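Local coordinates for putative transcriptional coactivator P15 (Enterobacteria phage t5, PDB 4BG7), which probably binds DNA as a phage homolog of the eukaryotic transcription coactivator PC4 and is implicated in recombination-dependent DNA replication, at residues S84-L87 with H88-K92. Numbering follows the deposited sequence.
Sequences SEVL and HEVQK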
ATOM      1  N   SER A  84      -1.112  17.706  -3.222  1.00 39.48           N
ATOM      2  CA  SER A  84      -2.107  17.721  -4.293  1.00 39.08           C
ATOM      3  C   SER A  84      -3.355  18.516  -3.952  1.00 39.13           C
ATOM      4  O   SER A  84      -4.197  18.698  -4.816  1.00 31.60           O
ATOM      5  CB  SER A  84      -2.486  16.300  -4.648  1.00 37.59           C
ATOM      6  OG  SER A  84      -1.277  15.634  -5.057  1.00 38.59           O
ATOM      7  N   GLU A  85      -3.492  18.965  -2.703  1.00 35.27           N
ATOM      8  CA  GLU A  85      -4.660  19.771  -2.259  1.00 36.22           C
ATOM      9  C   GLU A  85      -5.989  19.052  -2.393  1.00 32.22           C
ATOM     10  O   GLU A  85      -7.072  19.658  -2.631  1.00 34.14           O
ATOM     11  CB  GLU A  85      -4.680  21.145  -3.000  1.00 39.15           C
ATOM     12  CG  GLU A  85      -3.297  21.799  -2.896  1.00 41.20           C
ATOM     13  CD  GLU A  85      -3.253  23.176  -3.488  1.00 46.64           C
ATOM     14  OE1 GLU A  85      -4.221  23.522  -4.157  1.00 44.31           O
ATOM     15  OE2 GLU A  85      -2.279  23.903  -3.257  1.00 48.09           O
ATOM     16  N   VAL A  86      -5.975  17.738  -2.208  1.00 31.85           N
ATOM     17  CA  VAL A  86      -7.228  16.992  -2.244  1.00 28.50           C
ATOM     18  C   VAL A  86      -7.529  16.193  -0.945  1.00 30.07           C
ATOM     19  O   VAL A  86      -8.398  15.381  -0.914  1.00 27.01           O
ATOM     20  CB  VAL A  86      -7.191  16.033  -3.465  1.00 35.01           C
ATOM     21  CG1 VAL A  86      -6.080  15.005  -3.318  1.00 29.45           C
ATOM     22  CG2 VAL A  86      -8.513  15.358  -3.645  1.00 41.22           C
ATOM     23  N   LEU A  87      -6.747  16.361   0.105  1.00 29.37           N
ATOM     24  CA  LEU A  87      -6.931  15.449   1.267  1.00 27.38           C
ATOM     25  C   LEU A  87      -8.332  15.417   1.856  1.00 27.16           C
ATOM     26  O   LEU A  87      -8.938  14.339   2.157  1.00 25.36           O
ATOM     27  CB  LEU A  87      -5.910  15.779   2.322  1.00 27.24           C
ATOM     28  CG  LEU A  87      -5.962  14.889   3.579  1.00 31.92           C
ATOM     29  CD1 LEU A  87      -5.757  13.413   3.208  1.00 28.87           C
ATOM     30  CD2 LEU A  87      -4.837  15.387   4.439  1.00 29.68           C
ATOM     31  N   HIS A  88      -8.944  16.595   2.012  1.00 27.93           N
ATOM     32  CA  HIS A  88     -10.310  16.607   2.548  1.00 26.95           C
ATOM     33  C   HIS A  88     -11.311  15.827   1.718  1.00 29.71           C
ATOM     34  O   HIS A  88     -12.141  15.122   2.255  1.00 29.23           O
ATOM     35  CB  HIS A  88     -10.790  18.071   2.724  1.00 29.48           C
ATOM     36  CG  HIS A  88     -12.227  18.186   3.159  1.00 26.40           C
ATOM     37  ND1 HIS A  88     -12.580  18.402   4.435  1.00 27.83           N
ATOM     38  CD2 HIS A  88     -13.429  18.132   2.415  1.00 29.61           C
ATOM     39  CE1 HIS A  88     -13.927  18.468   4.541  1.00 28.22           C
ATOM     40  NE2 HIS A  88     -14.457  18.294   3.292  1.00 28.63           N
ATOM     41  N   GLU A  89     -11.253  15.963   0.395  1.00 28.58           N
ATOM     42  CA  GLU A  89     -12.217  15.256  -0.489  1.00 32.79           C
ATOM     43  C   GLU A  89     -11.956  13.715  -0.366  1.00 31.15           C
ATOM     44  O   GLU A  89     -12.898  12.928  -0.178  1.00 33.19           O
ATOM     45  CB  GLU A  89     -12.039  15.712  -1.975  1.00 36.94           C
ATOM     46  CG  GLU A  89     -13.059  15.126  -2.988  1.00 46.93           C
ATOM     47  CD  GLU A  89     -14.520  15.122  -2.492  1.00 55.61           C
ATOM     48  OE1 GLU A  89     -15.110  16.202  -2.288  1.00 63.19           O
ATOM     49  OE2 GLU A  89     -15.112  14.034  -2.307  1.00 68.12           O
ATOM     50  N   VAL A  90     -10.674  13.346  -0.376  1.00 29.54           N
ATOM     51  CA  VAL A  90     -10.321  11.889  -0.273  1.00 30.55           C
ATOM     52  C   VAL A  90     -10.822  11.306   1.055  1.00 32.22           C
ATOM     53  O   VAL A  90     -11.409  10.220   1.061  1.00 34.20           O
ATOM     54  CB  VAL A  90      -8.813  11.666  -0.536  1.00 30.45           C
ATOM     55  CG1 VAL A  90      -8.391  10.201  -0.302  1.00 35.30           C
ATOM     56  CG2 VAL A  90      -8.479  12.125  -1.940  1.00 28.53           C
ATOM     57  N   GLN A  91     -10.626  12.019   2.174  1.00 32.27           N
ATOM     58  CA  GLN A  91     -11.161  11.556   3.484  1.00 37.60           C
ATOM     59  C   GLN A  91     -12.687  11.476   3.556  1.00 38.56           C
ATOM     60  O   GLN A  91     -13.248  10.619   4.250  1.00 34.47           O
ATOM     61  CB  GLN A  91     -10.589  12.340   4.684  1.00 35.94           C
ATOM     62  CG  GLN A  91      -9.068  12.287   4.729  1.00 37.83           C
ATOM     63  CD  GLN A  91      -8.429  13.060   5.898  1.00 42.71           C
ATOM     64  OE1 GLN A  91      -7.510  12.567   6.541  1.00 47.08           O
ATOM     65  NE2 GLN A  91      -8.905  14.264   6.159  1.00 41.16           N
ATOM     66  N   LYS A  92     -13.359  12.350   2.816  1.00 39.13           N
ATOM     67  CA  LYS A  92     -14.831  12.379   2.799  1.00 38.22           C
ATOM     68  C   LYS A  92     -15.331  11.167   2.034  1.00 35.21           C
ATOM     69  O   LYS A  92     -16.153  10.416   2.511  1.00 36.57           O
ATOM     70  CB  LYS A  92     -15.315  13.664   2.103  1.00 40.88           C
ATOM     71  CG  LYS A  92     -16.843  13.805   1.990  1.00 41.99           C
ATOM     72  CD  LYS A  92     -17.194  14.781   0.870  1.00 45.78           C
ATOM     73  CE  LYS A  92     -18.707  14.909   0.685  1.00 49.61           C
ATOM     74  NZ  LYS A  92     -19.214  14.011  -0.397  1.00 57.54           N
TER
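The flat amide of Gln91 has the side chain of Leu87 over one of its faces. CG of Leu87 sits almost straight above Gln91 CD, 3.8 Å away, and Leu87 CD1 lies over the same face. The contact is apolar carbon against the amide face. This is a tight helix-turn connection on the surface of a PC4-like fold, joining helix 67-83 to helix 87-98. Gln91 also packs on Phe74 of the second subunit. Glu85, with a positive phi of 61°, ends the first helix in a Schellman motif. Val86 follows directly as the N-cap of the second helix. Two backbone bonds start that helix. Val90 N donates to Val86 O at 3.1 Å, and Gln91 N donates to Leu87 O at 2.9 Å. Both are nearly straight, with N-H...O angles of 171°. Gln91 CG stands beside its own backbone N (chi1 -57°), 3.3 Å from Leu87 O, and the extended chain beyond it carries the amide to Leu87. On another side of the first turn, Val86 meets Val90 and Glu89. Val86 CG2 reaches Glu89 CB at 3.9 Å. Leu81 of helix 67-83 touches Val86, Leu87 and Val90, so the two helices share this apolar patch. In the second subunit, Leu67 packs on Val86 and Thr70 on Val90. Ser84 OG is hydrogen-bonded to Ile80 O and to Tyr65 OH of the second subunit, which ties the turn to the dimer partner. The buried Val90 turns one methyl back toward the N-cap: its CG2 lies 3.7 Å from Val86 CG2 and 3.4 Å from Val86 O.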